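Local coordinates for protein putative RnfG subunit of electron transport complex (Thermotoga maritima, PDB 3DCZ) that probably serves as an FMN-binding subunit of a membrane-bound complex that couples electron transfer to ion translocation across the membrane, at residues A[164-169]-A[174-179]. Residues are numbered along the deposited sequence; the frame is centred on the assembly and turned at random.
Sequences GSPEEL and IVKVSD
Leu169 and Ile174 form the tight, buried end of this contact, a short helix closing back on the strand that follows it. Ile174 N donates to Leu169 O (3.0 Å), approaching from above the carbonyl plane, and the two side chains meet directly, CB to CB at 3.9 Å. Farther along, Leu169 CD1 rests against the aliphatic part of Lys176, 3.9 Å from CD, while Pro166 presents its ring atoms CG and CD to the same methylene. A nearly straight chain (chi1 -173°) carries Lys176 to the loop just before the helix, where NZ donates to Gly164 O (3.1 Å). Gly164, Pro166 and Lys176 make the looser, partly exposed side: one water bridges NZ and Gly164 O, and another sits between the backbones, linking Lys176 N to Pro166 O. With an alanine here instead of Lys176, Gly164 O is likely to lose its ammonium partner and the Pro166 ring its methylene cover, Leu169 CD1 being only partly uncovered. Ser165 and Glu168 cap the helix with a capping box. The contact joins helix 166-170 to strand 174-175 of a small beta-alpha-beta unit, whose first strand, 154-155, pairs in parallel with the second; Val175 packs on helix 188-206.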
# COMPACT_ATOMS: atom_id res chain seq x y z
N GLY A 164 -2.19 8.90 -21.36
CA GLY A 164 -1.77 9.59 -20.15
C GLY A 164 -0.52 8.95 -19.61
O GLY A 164 -0.28 7.74 -19.79
N SER A 165 0.29 9.77 -18.95
CA SER A 165 1.48 9.31 -18.28
C SER A 165 1.05 8.42 -17.10
O SER A 165 -0.10 8.50 -16.68
CB SER A 165 2.27 10.49 -17.74
OG SER A 165 1.48 11.22 -16.79
N PRO A 166 1.96 7.59 -16.58
CA PRO A 166 1.63 6.86 -15.35
C PRO A 166 1.12 7.80 -14.26
O PRO A 166 0.20 7.45 -13.50
CB PRO A 166 2.99 6.27 -14.95
CG PRO A 166 3.68 6.03 -16.23
CD PRO A 166 3.31 7.24 -17.06
N GLU A 167 1.73 8.98 -14.20
CA GLU A 167 1.38 9.95 -13.18
C GLU A 167 -0.04 10.54 -13.36
O GLU A 167 -0.74 10.74 -12.36
CB GLU A 167 2.47 11.04 -13.09
CG GLU A 167 3.84 10.48 -12.59
CD GLU A 167 4.66 9.74 -13.67
OE1 GLU A 167 4.25 9.73 -14.86
OE2 GLU A 167 5.72 9.18 -13.31
N GLU A 168 -0.47 10.78 -14.59
CA GLU A 168 -1.84 11.26 -14.84
C GLU A 168 -2.86 10.17 -14.52
O GLU A 168 -3.93 10.43 -13.99
CB GLU A 168 -2.00 11.70 -16.30
CG GLU A 168 -1.18 12.93 -16.66
CD GLU A 168 -1.25 13.31 -18.16
OE1 GLU A 168 -0.95 12.46 -19.03
OE2 GLU A 168 -1.57 14.48 -18.46
N LEU A 169 -2.53 8.94 -14.90
CA LEU A 169 -3.44 7.83 -14.69
C LEU A 169 -3.58 7.50 -13.21
O LEU A 169 -4.68 7.16 -12.76
CB LEU A 169 -2.94 6.61 -15.48
CG LEU A 169 -3.06 6.74 -17.02
CD1 LEU A 169 -2.58 5.46 -17.69
CD2 LEU A 169 -4.49 7.05 -17.43
N ILE A 174 -5.66 4.50 -11.76
CA ILE A 174 -5.25 3.59 -12.81
C ILE A 174 -3.72 3.43 -12.74
O ILE A 174 -2.99 4.43 -12.76
CB ILE A 174 -5.68 4.15 -14.20
CG1 ILE A 174 -7.21 4.21 -14.30
CG2 ILE A 174 -5.08 3.31 -15.32
CD1 ILE A 174 -7.73 4.97 -15.54
N VAL A 175 -3.27 2.19 -12.65
CA VAL A 175 -1.87 1.83 -12.58
C VAL A 175 -1.41 1.44 -13.97
O VAL A 175 -1.88 0.43 -14.51
CB VAL A 175 -1.67 0.67 -11.59
CG1 VAL A 175 -0.18 0.18 -11.60
CG2 VAL A 175 -2.15 1.12 -10.17
N LYS A 176 -0.49 2.23 -14.52
CA LYS A 176 -0.03 2.00 -15.87
C LYS A 176 1.12 1.01 -15.82
O LYS A 176 2.17 1.32 -15.27
CB LYS A 176 0.41 3.30 -16.53
CG LYS A 176 0.74 3.09 -18.00
CD LYS A 176 0.99 4.40 -18.68
CE LYS A 176 1.17 4.19 -20.18
NZ LYS A 176 1.55 5.47 -20.82
N VAL A 177 0.90 -0.17 -16.37
CA VAL A 177 1.95 -1.20 -16.43
C VAL A 177 2.08 -1.84 -17.82
O VAL A 177 3.02 -2.61 -18.05
CB VAL A 177 1.77 -2.30 -15.34
CG1 VAL A 177 2.18 -1.78 -13.96
CG2 VAL A 177 0.34 -2.86 -15.32
N SER A 178 1.16 -1.50 -18.74
CA SER A 178 1.08 -2.16 -20.03
C SER A 178 2.36 -2.00 -20.86
O SER A 178 2.62 -2.82 -21.75
CB SER A 178 -0.12 -1.62 -20.82
OG SER A 178 0.05 -0.25 -21.11
N ASP A 179 3.13 -0.97 -20.58
CA ASP A 179 4.39 -0.71 -21.29
C ASP A 179 5.62 -1.40 -20.67
O ASP A 179 6.70 -1.40 -21.27
CB ASP A 179 4.62 0.81 -21.43
CG ASP A 179 4.59 1.53 -20.10
OD1 ASP A 179 3.85 1.10 -19.19
OD2 ASP A 179 5.31 2.54 -19.97
O HOH W 1 -1.11 5.84 -21.53
O HOH W 2 0.70 4.40 -12.96